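R.Ecl18kI (Enterobacter cloacae, PDB 2GB7) cleaves double-stranded DNA as a type II restriction endonuclease, recognising 5'-CCNGG-3' and cutting before the first cytosine. Local coordinates at residues 8-13 with 105-110; 26-31 with 121-126; 54-59 with 125-130. The protein carries 1 engineered substitution. All coordinates share one frame; numbering follows the deposited sequence.

Contact 1 (8-13 with 105-110); sequences EFKTLI and IYDLAL. With nucleotides of chain A.
Leu108 is met by two apolar side chains from the other helix. Its CD1 methyl packs 3.7 Å from Ile13 CD1, the two side chains crossing at about a right angle, while its CB lies 4.0 Å from Phe9 CE2 on an oblique approach to the ring. The two partners also support each other: Ile13 CD1 rests 3.7 Å above one face of the Phe9 ring, offset toward the rim, so that the methyl is wedged between ring and Leu108. Phe9 makes this possible by setting CG anti to its backbone N (chi1 -166°).

Beside this apolar patch lies a polar flank. The methylene chain of Lys10 crosses the Asp107 carboxylate at a slant, with CE 3.2 Å from OD2, yet the charged NZ ends 4.1 Å from the same OD2. The opposite charges are therefore close enough to attract, but beyond salt-bridge distance. Here a bend at the third torsion (chi3 -128°) carries the ammonium past the acid.

Another side of helix 102-134 faces the DNA. Tyr106 OH donates a hydrogen bond of 3.0 Å to OP2 of DG6 of chain A, the phosphate oxygen lying at the edge of the ring and in its plane; Leu110 CD2 touches that same oxygen.

The helices holding these groups, 6-20 and 102-134, run in roughly the same direction, with axes 9.9 Å apart at a crossing angle of -29°. Helix 49-77 packs against both: Met75 touches Leu12 and Ile13, and Thr72 and Leu76 touch Leu108. Along helix 102-134, Ile105 and Ala109 pack on Ile105 and Ala109 of the second subunit, placing the contact where one helix serves intrachain packing, dimerisation and backbone binding.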
loop_
_atom_site.group_PDB
_atom_site.type_symbol
_atom_site.label_atom_id
_atom_site.label_comp_id
_atom_site.label_asym_id
_atom_site.label_seq_id
_atom_site.Cartn_x
_atom_site.Cartn_y
_atom_site.Cartn_z
ATOM N N GLU F 8 14.534 -16.924 -14.118
ATOM C CA GLU F 8 14.130 -18.322 -14.117
ATOM C C GLU F 8 13.621 -18.762 -12.751
ATOM O O GLU F 8 12.655 -19.517 -12.668
ATOM C CB GLU F 8 15.283 -19.204 -14.594
ATOM C CG GLU F 8 15.437 -19.150 -16.102
ATOM C CD GLU F 8 16.847 -19.437 -16.578
ATOM O OE1 GLU F 8 17.589 -20.175 -15.893
ATOM O OE2 GLU F 8 17.209 -18.916 -17.654
ATOM N N PHE F 9 14.279 -18.277 -11.696
ATOM C CA PHE F 9 13.923 -18.596 -10.317
ATOM C C PHE F 9 12.548 -18.010 -10.005
ATOM O O PHE F 9 11.709 -18.676 -9.396
ATOM C CB PHE F 9 14.986 -18.040 -9.364
ATOM C CG PHE F 9 14.913 -18.582 -7.948
ATOM C CD1 PHE F 9 14.684 -19.930 -7.700
ATOM C CD2 PHE F 9 15.135 -17.735 -6.864
ATOM C CE1 PHE F 9 14.649 -20.415 -6.385
ATOM C CE2 PHE F 9 15.093 -18.207 -5.558
ATOM C CZ PHE F 9 14.858 -19.548 -5.319
ATOM N N LYS F 10 12.303 -16.782 -10.457
ATOM C CA LYS F 10 10.976 -16.165 -10.292
ATOM C C LYS F 10 9.883 -16.997 -10.949
ATOM O O LYS F 10 8.797 -17.195 -10.366
ATOM C CB LYS F 10 10.942 -14.749 -10.858
ATOM C CG LYS F 10 11.734 -13.725 -10.068
ATOM C CD LYS F 10 11.612 -12.371 -10.728
ATOM C CE LYS F 10 12.968 -11.733 -10.970
ATOM N NZ LYS F 10 12.846 -10.438 -11.719
ATOM N N THR F 11 10.162 -17.486 -12.156
ATOM C CA THR F 11 9.186 -18.272 -12.905
ATOM C C THR F 11 8.868 -19.593 -12.204
ATOM O O THR F 11 7.697 -19.992 -12.098
ATOM C CB THR F 11 9.633 -18.486 -14.358
ATOM O OG1 THR F 11 9.700 -17.206 -15.003
ATOM C CG2 THR F 11 8.640 -19.367 -15.115
ATOM N N LEU F 12 9.912 -20.244 -11.704
ATOM C CA LEU F 12 9.759 -21.455 -10.922
ATOM C C LEU F 12 8.955 -21.194 -9.635
ATOM O O LEU F 12 8.069 -21.973 -9.296
ATOM C CB LEU F 12 11.137 -22.052 -10.612
ATOM C CG LEU F 12 11.239 -23.197 -9.606
ATOM C CD1 LEU F 12 10.549 -24.463 -10.104
ATOM C CD2 LEU F 12 12.701 -23.455 -9.293
ATOM N N ILE F 13 9.265 -20.100 -8.938
ATOM C CA ILE F 13 8.619 -19.780 -7.654
ATOM C C ILE F 13 7.109 -19.620 -7.866
ATOM O O ILE F 13 6.309 -20.167 -7.115
ATOM C CB ILE F 13 9.230 -18.502 -6.981
ATOM C CG1 ILE F 13 10.659 -18.743 -6.482
ATOM C CG2 ILE F 13 8.367 -18.019 -5.803
ATOM C CD1 ILE F 13 11.401 -17.458 -6.172
ATOM N N ILE F 105 17.634 -14.836 -3.571
ATOM C CA ILE F 105 17.117 -14.966 -2.208
ATOM C C ILE F 105 16.154 -13.824 -1.940
ATOM O O ILE F 105 15.037 -14.031 -1.431
ATOM C CB ILE F 105 18.270 -14.959 -1.179
ATOM C CG1 ILE F 105 19.120 -16.211 -1.366
ATOM C CG2 ILE F 105 17.738 -14.942 0.257
ATOM C CD1 ILE F 105 20.366 -16.245 -0.479
ATOM N N TYR F 106 16.564 -12.621 -2.320
ATOM C CA TYR F 106 15.696 -11.451 -2.176
ATOM C C TYR F 106 14.405 -11.621 -2.979
ATOM O O TYR F 106 13.329 -11.340 -2.459
ATOM C CB TYR F 106 16.430 -10.158 -2.566
ATOM C CG TYR F 106 15.487 -8.964 -2.568
ATOM C CD1 TYR F 106 15.117 -8.328 -1.395
ATOM C CD2 TYR F 106 14.969 -8.485 -3.770
ATOM C CE1 TYR F 106 14.222 -7.237 -1.408
ATOM C CE2 TYR F 106 14.087 -7.401 -3.794
ATOM C CZ TYR F 106 13.725 -6.782 -2.612
ATOM O OH TYR F 106 12.863 -5.702 -2.635
ATOM N N ASP F 107 14.495 -12.059 -4.233
ATOM C CA ASP F 107 13.304 -12.254 -5.068
ATOM C C ASP F 107 12.312 -13.264 -4.494
ATOM O O ASP F 107 11.081 -13.078 -4.571
ATOM C CB ASP F 107 13.704 -12.691 -6.464
ATOM C CG ASP F 107 14.300 -11.558 -7.270
ATOM O OD1 ASP F 107 14.243 -10.389 -6.809
ATOM O OD2 ASP F 107 14.817 -11.857 -8.367
ATOM N N LEU F 108 12.847 -14.345 -3.940
ATOM C CA LEU F 108 11.988 -15.299 -3.227
ATOM C C LEU F 108 11.276 -14.667 -2.038
ATOM O O LEU F 108 10.064 -14.825 -1.886
ATOM C CB LEU F 108 12.806 -16.498 -2.747
ATOM C CG LEU F 108 12.107 -17.551 -1.882
ATOM C CD1 LEU F 108 10.942 -18.191 -2.608
ATOM C CD2 LEU F 108 13.094 -18.638 -1.458
ATOM N N ALA F 109 12.023 -13.991 -1.168
ATOM C CA ALA F 109 11.396 -13.372 0.001
ATOM C C ALA F 109 10.398 -12.309 -0.425
ATOM O O ALA F 109 9.316 -12.206 0.152
ATOM C CB ALA F 109 12.441 -12.766 0.905
ATOM N N LEU F 110 10.767 -11.535 -1.441
ATOM C CA LEU F 110 9.859 -10.525 -1.974
ATOM C C LEU F 110 8.539 -11.150 -2.434
ATOM O O LEU F 110 7.464 -10.664 -2.066
ATOM C CB LEU F 110 10.487 -9.735 -3.130
ATOM C CG LEU F 110 9.631 -8.656 -3.821
ATOM C CD1 LEU F 110 9.155 -7.578 -2.843
ATOM C CD2 LEU F 110 10.468 -8.046 -4.966
ATOM P P DG A 6 11.012 -3.750 -4.982
ATOM O OP1 DG A 6 10.920 -3.282 -3.574
ATOM O OP2 DG A 6 12.010 -4.792 -5.339
ATOM O "O5'" DG A 6 9.594 -4.288 -5.449
ATOM C "C5'" DG A 6 8.389 -3.677 -5.005
ATOM C "C4'" DG A 6 7.215 -4.427 -5.581
ATOM O "O4'" DG A 6 5.966 -3.936 -5.039
ATOM C "C3'" DG A 6 7.085 -4.322 -7.101
ATOM O "O3'" DG A 6 6.632 -5.585 -7.587
ATOM C "C2'" DG A 6 5.985 -3.290 -7.274
ATOM C "C1'" DG A 6 5.091 -3.661 -6.112
ATOM N N9 DG A 6 4.127 -2.668 -5.657
ATOM C C8 DG A 6 3.920 -1.392 -6.124
ATOM N N7 DG A 6 2.947 -0.778 -5.504
ATOM C C5 DG A 6 2.495 -1.707 -4.574
ATOM C C6 DG A 6 1.446 -1.626 -3.618
ATOM O O6 DG A 6 0.671 -0.691 -3.401
ATOM N N1 DG A 6 1.344 -2.797 -2.871
ATOM C C2 DG A 6 2.138 -3.903 -3.025
ATOM N N2 DG A 6 1.896 -4.930 -2.194
ATOM N N3 DG A 6 3.102 -3.997 -3.922
ATOM C C4 DG A 6 3.224 -2.870 -4.652
#

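Contact 2 (26-31 with 121-126); sequences ALVYKT and GKEFES. With nucleotides of chain B.
A crossing of two helices, 24-34 over 102-134, brings Val28 against Glu123 and Ser126 within the helical layer of this PDDEXK-clan nuclease. The axes pass 9.3 Å apart at -42°, and Val28 makes the largest share of the contact. Val28 CG2 lies 3.6 Å from the backbone O of Glu123 and also touches the CB atoms of Glu123 and Ser126; CG1, anti to the backbone N (chi1 168°), rests on Ser126 CB as well. Leu27 adds a methyl at the acid end of Glu123, with CD2 3.7 Å from OE2. That carboxylate is not left to apolar company, since OE2 makes a salt bridge with Arg119, one turn earlier on the same helix, and the side chain also packs on a thymine base of the DNA.

Ser126 turns CB to Val28 while its OG stays with its own helix, donating to Lys122 O and accepting from Lys122 NZ (2.9 Å). Lys122 O thus takes two bonds, from Ser126 N and Ser126 OG, which arrive from opposite faces of its plane.

The far side of the same helix meets the DNA backbone, and there Gly121, with no side chain, brings its CA within 3.2 Å of O3' of DC3 of chain B.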
loop_
_atom_site.group_PDB
_atom_site.type_symbol
_atom_site.label_atom_id
_atom_site.label_comp_id
_atom_site.label_asym_id
_atom_site.label_seq_id
_atom_site.Cartn_x
_atom_site.Cartn_y
_atom_site.Cartn_z
ATOM N N ALA F 26 -10.084 -21.028 -0.169
ATOM C CA ALA F 26 -10.038 -22.461 0.139
ATOM C C ALA F 26 -9.462 -22.720 1.537
ATOM O O ALA F 26 -9.938 -23.617 2.255
ATOM C CB ALA F 26 -9.213 -23.205 -0.913
ATOM N N LEU F 27 -8.418 -21.969 1.914
ATOM C CA LEU F 27 -7.794 -22.181 3.236
ATOM C C LEU F 27 -8.749 -21.750 4.326
ATOM O O LEU F 27 -8.924 -22.437 5.329
ATOM C CB LEU F 27 -6.459 -21.423 3.368
ATOM C CG LEU F 27 -5.793 -21.399 4.756
ATOM C CD1 LEU F 27 -5.498 -22.809 5.234
ATOM C CD2 LEU F 27 -4.491 -20.557 4.782
ATOM N N VAL F 28 -9.396 -20.611 4.105
ATOM C CA VAL F 28 -10.369 -20.120 5.072
ATOM C C VAL F 28 -11.517 -21.117 5.184
ATOM O O VAL F 28 -11.961 -21.431 6.281
ATOM C CB VAL F 28 -10.899 -18.700 4.693
ATOM C CG1 VAL F 28 -12.123 -18.350 5.544
ATOM C CG2 VAL F 28 -9.828 -17.623 4.864
ATOM N N TYR F 29 -12.000 -21.608 4.049
ATOM C CA TYR F 29 -13.118 -22.566 4.070
ATOM C C TYR F 29 -12.719 -23.870 4.771
ATOM O O TYR F 29 -13.476 -24.386 5.593
ATOM C CB TYR F 29 -13.626 -22.836 2.653
ATOM C CG TYR F 29 -14.845 -23.741 2.608
ATOM C CD1 TYR F 29 -16.121 -23.205 2.633
ATOM C CD2 TYR F 29 -14.714 -25.122 2.542
ATOM C CE1 TYR F 29 -17.247 -24.043 2.606
ATOM C CE2 TYR F 29 -15.818 -25.967 2.497
ATOM C CZ TYR F 29 -17.083 -25.426 2.524
ATOM O OH TYR F 29 -18.173 -26.272 2.492
ATOM N N LYS F 30 -11.520 -24.379 4.485
ATOM C CA LYS F 30 -11.014 -25.567 5.187
ATOM C C LYS F 30 -10.992 -25.359 6.708
ATOM O O LYS F 30 -11.431 -26.243 7.491
ATOM C CB LYS F 30 -9.608 -25.913 4.665
ATOM C CG LYS F 30 -9.078 -27.221 5.230
ATOM C CD LYS F 30 -7.647 -27.439 4.722
ATOM C CE LYS F 30 -7.009 -28.671 5.320
ATOM N NZ LYS F 30 -5.618 -28.818 4.772
ATOM N N THR F 31 -10.507 -24.184 7.109
ATOM C CA THR F 31 -10.330 -23.828 8.513
ATOM C C THR F 31 -11.696 -23.664 9.169
ATOM O O THR F 31 -11.932 -24.179 10.255
ATOM C CB THR F 31 -9.462 -22.565 8.632
ATOM O OG1 THR F 31 -8.183 -22.850 8.058
ATOM C CG2 THR F 31 -9.259 -22.175 10.085
ATOM N N GLY F 121 -5.270 -10.028 2.957
ATOM C CA GLY F 121 -6.535 -9.278 2.685
ATOM C C GLY F 121 -7.650 -10.206 2.236
ATOM O O GLY F 121 -8.810 -10.103 2.710
ATOM N N LYS F 122 -7.326 -11.085 1.286
ATOM C CA LYS F 122 -8.316 -12.002 0.741
ATOM C C LYS F 122 -8.878 -12.942 1.843
ATOM O O LYS F 122 -10.096 -13.217 1.892
ATOM C CB LYS F 122 -7.762 -12.777 -0.476
ATOM C CG LYS F 122 -8.840 -13.709 -1.138
ATOM C CD LYS F 122 -9.993 -12.940 -1.809
ATOM C CE LYS F 122 -11.177 -13.852 -2.176
ATOM N NZ LYS F 122 -12.251 -13.976 -1.100
ATOM N N GLU F 123 -8.002 -13.389 2.721
ATOM C CA GLU F 123 -8.416 -14.272 3.810
ATOM C C GLU F 123 -9.297 -13.512 4.794
ATOM O O GLU F 123 -10.321 -14.038 5.203
ATOM C CB GLU F 123 -7.197 -14.872 4.507
ATOM C CG GLU F 123 -6.528 -15.903 3.618
ATOM C CD GLU F 123 -5.354 -16.594 4.290
ATOM O OE1 GLU F 123 -5.300 -16.640 5.537
ATOM O OE2 GLU F 123 -4.477 -17.070 3.539
ATOM N N PHE F 124 -8.934 -12.276 5.165
ATOM C CA PHE F 124 -9.772 -11.486 6.117
ATOM C C PHE F 124 -11.142 -11.287 5.508
ATOM O O PHE F 124 -12.164 -11.488 6.148
ATOM C CB PHE F 124 -9.077 -10.150 6.390
ATOM C CG PHE F 124 -9.731 -9.293 7.435
ATOM C CD1 PHE F 124 -10.309 -9.833 8.588
ATOM C CD2 PHE F 124 -9.719 -7.909 7.258
ATOM C CE1 PHE F 124 -10.894 -8.984 9.529
ATOM C CE2 PHE F 124 -10.228 -7.072 8.195
ATOM C CZ PHE F 124 -10.854 -7.610 9.339
ATOM N N GLU F 125 -11.161 -10.884 4.241
ATOM C CA GLU F 125 -12.417 -10.754 3.520
ATOM C C GLU F 125 -13.254 -12.047 3.509
ATOM O O GLU F 125 -14.496 -11.995 3.765
ATOM C CB GLU F 125 -12.105 -10.282 2.094
ATOM C CG GLU F 125 -11.477 -8.881 2.012
ATOM C CD GLU F 125 -10.561 -8.684 0.791
ATOM O OE1 GLU F 125 -10.737 -9.374 -0.243
ATOM O OE2 GLU F 125 -9.645 -7.835 0.882
ATOM N N SER F 126 -12.591 -13.191 3.282
ATOM C CA SER F 126 -13.257 -14.494 3.239
ATOM C C SER F 126 -13.803 -14.846 4.614
ATOM O O SER F 126 -14.894 -15.396 4.751
ATOM C CB SER F 126 -12.281 -15.561 2.780
ATOM O OG SER F 126 -11.891 -15.308 1.447
ATOM P P DC B 4 -5.936 -5.353 2.976
ATOM O OP1 DC B 4 -6.603 -6.013 4.123
ATOM O OP2 DC B 4 -6.293 -3.954 2.614
ATOM O "O5'" DC B 4 -4.359 -5.406 3.192
ATOM C "C5'" DC B 4 -3.698 -6.644 3.408
ATOM C "C4'" DC B 4 -2.207 -6.421 3.511
ATOM O "O4'" DC B 4 -1.712 -5.954 2.233
ATOM C "C3'" DC B 4 -1.786 -5.376 4.547
ATOM O "O3'" DC B 4 -0.584 -5.792 5.202
ATOM C "C2'" DC B 4 -1.510 -4.141 3.706
ATOM C "C1'" DC B 4 -1.003 -4.737 2.402
ATOM N N1 DC B 4 -1.264 -3.893 1.228
ATOM C C2 DC B 4 -0.229 -3.658 0.305
ATOM O O2 DC B 4 0.857 -4.239 0.449
ATOM N N3 DC B 4 -0.445 -2.807 -0.722
ATOM C C4 DC B 4 -1.635 -2.208 -0.858
ATOM N N4 DC B 4 -1.780 -1.327 -1.855
ATOM C C5 DC B 4 -2.718 -2.472 0.031
ATOM C C6 DC B 4 -2.490 -3.314 1.050
ATOM P P DC B 3 -8.924 -3.227 -1.578
ATOM O OP1 DC B 3 -10.117 -3.626 -0.787
ATOM O OP2 DC B 3 -8.438 -1.817 -1.533
ATOM O "O5'" DC B 3 -7.751 -4.219 -1.173
ATOM C "C5'" DC B 3 -7.978 -5.621 -1.255
ATOM C "C4'" DC B 3 -6.781 -6.370 -0.728
ATOM O "O4'" DC B 3 -5.800 -6.485 -1.787
ATOM C "C3'" DC B 3 -6.112 -5.600 0.403
ATOM O "O3'" DC B 3 -6.149 -6.244 1.663
ATOM C "C2'" DC B 3 -4.682 -5.376 -0.044
ATOM C "C1'" DC B 3 -4.494 -6.231 -1.283
ATOM N N1 DC B 3 -3.764 -5.441 -2.286
ATOM C C2 DC B 3 -2.504 -5.869 -2.710
ATOM O O2 DC B 3 -2.047 -6.927 -2.259
ATOM N N3 DC B 3 -1.813 -5.113 -3.596
ATOM C C4 DC B 3 -2.336 -3.972 -4.049
ATOM N N4 DC B 3 -1.620 -3.250 -4.919
ATOM C C5 DC B 3 -3.619 -3.518 -3.636
ATOM C C6 DC B 3 -4.297 -4.280 -2.771
#

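Contact 3 (54-59 with 125-130); sequences IAMRKN and ESILEL. With nucleotides of chain B.
Ile127 sets CG1 anti to its carbonyl carbon (chi1 -71°) and extends the chain onward, placing CD1 against Met56 CB and Arg57 CG. Arg57 likewise leaves its backbone with CG anti to the carbonyl carbon, but then turns sharply at chi2 (-93°) and again at chi3, so that its stem lies across the isoleucine at about a right angle and its head swings off toward the DNA. The resulting contacts are modest: Met56 CB is 3.8 Å from Ile127 CD1, and Arg57 CG is 4.0 Å from that same methyl. Met56 offers only its CB here, because the rest of its chain is bent and packs on Val28.

Helices 49-77 and 102-134 meet in this way beside the flipped central nucleotide of the CCNGG site, DT5 of chain B, whose thymine lies far from the base of its neighbouring cytosine. The Arg57 guanidinium covers one face of it, the two planes nearly parallel, with thymine C4 3.8 Å above the guanidinium plane and over its centre. NH1 comes 3.7 Å from C7, the thymine methyl. Stacking of this kind probably senses little of the base's edge, consistent with a central position that accepts any nucleotide.

Further out, Ile127 O accepts a hydrogen bond from Tyr52 OH, a second tie between the two helices. On the side of helix 49-77 that faces Thr31, Asn59 ND2 bonds back to Ala55 O at 2.9 Å with a fairly straight N-H...O angle of 164°, joining Asn59 N on that oxygen from the other face of its plane.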
loop_
_atom_site.group_PDB
_atom_site.type_symbol
_atom_site.label_atom_id
_atom_site.label_comp_id
_atom_site.label_asym_id
_atom_site.label_seq_id
_atom_site.Cartn_x
_atom_site.Cartn_y
_atom_site.Cartn_z
ATOM N N ILE F 54 -10.883 -13.853 15.282
ATOM C CA ILE F 54 -9.539 -14.088 15.828
ATOM C C ILE F 54 -9.143 -15.566 15.739
ATOM O O ILE F 54 -8.002 -15.871 15.368
ATOM C CB ILE F 54 -9.420 -13.576 17.300
ATOM C CG1 ILE F 54 -9.630 -12.056 17.368
ATOM C CG2 ILE F 54 -8.048 -13.958 17.959
ATOM C CD1 ILE F 54 -8.534 -11.253 16.673
ATOM N N ALA F 55 -10.080 -16.462 16.056
ATOM C CA ALA F 55 -9.811 -17.907 15.982
ATOM C C ALA F 55 -9.545 -18.301 14.536
ATOM O O ALA F 55 -8.613 -19.052 14.267
ATOM C CB ALA F 55 -10.976 -18.718 16.569
ATOM N N MET F 56 -10.321 -17.757 13.598
ATOM C CA MET F 56 -10.067 -18.045 12.181
ATOM C C MET F 56 -8.670 -17.605 11.741
ATOM O O MET F 56 -7.922 -18.374 11.086
ATOM C CB MET F 56 -11.165 -17.441 11.299
ATOM C CG MET F 56 -12.526 -18.152 11.415
ATOM S SD MET F 56 -12.549 -19.806 10.690
ATOM C CE MET F 56 -12.140 -19.459 8.963
ATOM N N ARG F 57 -8.322 -16.366 12.081
ATOM C CA ARG F 57 -7.020 -15.785 11.743
ATOM C C ARG F 57 -5.890 -16.638 12.293
ATOM O O ARG F 57 -4.995 -17.027 11.556
ATOM C CB ARG F 57 -6.916 -14.382 12.309
ATOM C CG ARG F 57 -7.718 -13.335 11.532
ATOM C CD ARG F 57 -6.807 -12.706 10.509
ATOM N NE ARG F 57 -5.711 -11.961 11.143
ATOM C CZ ARG F 57 -4.830 -11.198 10.499
ATOM N NH1 ARG F 57 -4.849 -11.089 9.177
ATOM N NH2 ARG F 57 -3.913 -10.547 11.190
ATOM N N LYS F 58 -5.960 -16.965 13.582
ATOM C CA LYS F 58 -4.913 -17.780 14.232
ATOM C C LYS F 58 -4.733 -19.131 13.579
ATOM O O LYS F 58 -3.600 -19.579 13.351
ATOM C CB LYS F 58 -5.278 -18.009 15.702
ATOM C CG LYS F 58 -4.920 -16.845 16.615
ATOM C CD LYS F 58 -5.504 -17.023 18.004
ATOM C CE LYS F 58 -5.200 -18.408 18.563
ATOM N NZ LYS F 58 -6.243 -18.763 19.568
ATOM N N ASN F 59 -5.846 -19.813 13.335
ATOM C CA ASN F 59 -5.795 -21.129 12.727
ATOM C C ASN F 59 -5.378 -21.133 11.258
ATOM O O ASN F 59 -4.572 -21.985 10.839
ATOM C CB ASN F 59 -7.064 -21.910 13.017
ATOM C CG ASN F 59 -7.115 -22.366 14.459
ATOM O OD1 ASN F 59 -6.533 -23.398 14.804
ATOM N ND2 ASN F 59 -7.759 -21.577 15.330
ATOM N N GLU F 125 -11.161 -10.884 4.241
ATOM C CA GLU F 125 -12.417 -10.754 3.520
ATOM C C GLU F 125 -13.254 -12.047 3.509
ATOM O O GLU F 125 -14.496 -11.995 3.765
ATOM C CB GLU F 125 -12.105 -10.282 2.094
ATOM C CG GLU F 125 -11.477 -8.881 2.012
ATOM C CD GLU F 125 -10.561 -8.684 0.791
ATOM O OE1 GLU F 125 -10.737 -9.374 -0.243
ATOM O OE2 GLU F 125 -9.645 -7.835 0.882
ATOM N N SER F 126 -12.591 -13.191 3.282
ATOM C CA SER F 126 -13.257 -14.494 3.239
ATOM C C SER F 126 -13.803 -14.846 4.614
ATOM O O SER F 126 -14.894 -15.396 4.751
ATOM C CB SER F 126 -12.281 -15.561 2.780
ATOM O OG SER F 126 -11.891 -15.308 1.447
ATOM N N ILE F 127 -13.009 -14.555 5.640
ATOM C CA ILE F 127 -13.460 -14.797 7.018
ATOM C C ILE F 127 -14.738 -13.985 7.312
ATOM O O ILE F 127 -15.713 -14.482 7.916
ATOM C CB ILE F 127 -12.349 -14.432 8.012
ATOM C CG1 ILE F 127 -11.206 -15.473 7.907
ATOM C CG2 ILE F 127 -12.946 -14.356 9.451
ATOM C CD1 ILE F 127 -9.953 -15.029 8.642
ATOM N N LEU F 128 -14.777 -12.727 6.874
ATOM C CA LEU F 128 -15.979 -11.881 7.107
ATOM C C LEU F 128 -17.185 -12.318 6.264
ATOM O O LEU F 128 -18.330 -12.231 6.695
ATOM C CB LEU F 128 -15.633 -10.407 6.825
ATOM C CG LEU F 128 -14.583 -9.803 7.778
ATOM C CD1 LEU F 128 -14.200 -8.365 7.276
ATOM C CD2 LEU F 128 -15.183 -9.772 9.220
ATOM N N GLU F 129 -16.893 -12.826 5.064
ATOM C CA GLU F 129 -17.922 -13.358 4.192
ATOM C C GLU F 129 -18.603 -14.542 4.864
ATOM O O GLU F 129 -19.843 -14.585 4.982
ATOM C CB GLU F 129 -17.232 -13.832 2.925
ATOM C CG GLU F 129 -18.126 -14.377 1.898
ATOM C CD GLU F 129 -17.373 -14.722 0.631
ATOM O OE1 GLU F 129 -16.187 -14.314 0.492
ATOM O OE2 GLU F 129 -17.990 -15.388 -0.223
ATOM N N LEU F 130 -17.805 -15.493 5.340
ATOM C CA LEU F 130 -18.383 -16.652 6.027
ATOM C C LEU F 130 -19.096 -16.283 7.325
ATOM O O LEU F 130 -20.060 -16.922 7.679
ATOM C CB LEU F 130 -17.318 -17.731 6.266
ATOM C CG LEU F 130 -16.835 -18.375 4.965
ATOM C CD1 LEU F 130 -15.629 -19.261 5.230
ATOM C CD2 LEU F 130 -17.928 -19.218 4.319
ATOM P P DT B 5 -0.671 -6.519 6.626
ATOM O OP1 DT B 5 -1.811 -5.932 7.370
ATOM O OP2 DT B 5 0.687 -6.486 7.223
ATOM O "O5'" DT B 5 -1.040 -8.029 6.273
ATOM C "C5'" DT B 5 -0.099 -8.899 5.635
ATOM C "C4'" DT B 5 0.870 -9.448 6.656
ATOM O "O4'" DT B 5 0.158 -10.062 7.760
ATOM C "C3'" DT B 5 1.865 -10.499 6.151
ATOM O "O3'" DT B 5 3.159 -10.191 6.679
ATOM C "C2'" DT B 5 1.365 -11.787 6.793
ATOM C "C1'" DT B 5 0.833 -11.254 8.110
ATOM N N1 DT B 5 -0.101 -12.110 8.868
ATOM C C2 DT B 5 0.111 -12.219 10.226
ATOM O O2 DT B 5 1.040 -11.674 10.799
ATOM N N3 DT B 5 -0.803 -12.998 10.886
ATOM C C4 DT B 5 -1.877 -13.672 10.335
ATOM O O4 DT B 5 -2.624 -14.325 11.059
ATOM C C5 DT B 5 -2.026 -13.529 8.903
ATOM C C7 DT B 5 -3.149 -14.236 8.215
ATOM C C6 DT B 5 -1.142 -12.763 8.251
ATOM P P DC B 3 -8.924 -3.227 -1.578
ATOM O OP1 DC B 3 -10.117 -3.626 -0.787
ATOM O OP2 DC B 3 -8.438 -1.817 -1.533
ATOM O "O5'" DC B 3 -7.751 -4.219 -1.173
ATOM C "C5'" DC B 3 -7.978 -5.621 -1.255
ATOM C "C4'" DC B 3 -6.781 -6.370 -0.728
ATOM O "O4'" DC B 3 -5.800 -6.485 -1.787
ATOM C "C3'" DC B 3 -6.112 -5.600 0.403
ATOM O "O3'" DC B 3 -6.149 -6.244 1.663
ATOM C "C2'" DC B 3 -4.682 -5.376 -0.044
ATOM C "C1'" DC B 3 -4.494 -6.231 -1.283
ATOM N N1 DC B 3 -3.764 -5.441 -2.286
ATOM C C2 DC B 3 -2.504 -5.869 -2.710
ATOM O O2 DC B 3 -2.047 -6.927 -2.259
ATOM N N3 DC B 3 -1.813 -5.113 -3.596
ATOM C C4 DC B 3 -2.336 -3.972 -4.049
ATOM N N4 DC B 3 -1.620 -3.250 -4.919
ATOM C C5 DC B 3 -3.619 -3.518 -3.636
ATOM C C6 DC B 3 -4.297 -4.280 -2.771
#

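All three contacts draw on helix 102-134, packed in turn by helices 6-20, 24-34 and 49-77. Contacts 2 and 3 form one continuous region, their centres 6 Å apart and both including Glu125 and Ser126; Val28 CG1 joins them directly, 3.6 Å from Leu130 CD1. Contact 1 stands apart, its centre about 25 Å from that of contact 2 and about 29 Å from that of contact 3. Each faces DNA differently: contact 1 holds a phosphate of chain A near the dimer interface, contact 2 borders the backbone of chain B, and contact 3 covers an extruded base. Glu125 OE2, 3.5 Å from C5' of DC3 of chain B, approaches the nucleotide whose 5' phosphate is probably the one cut.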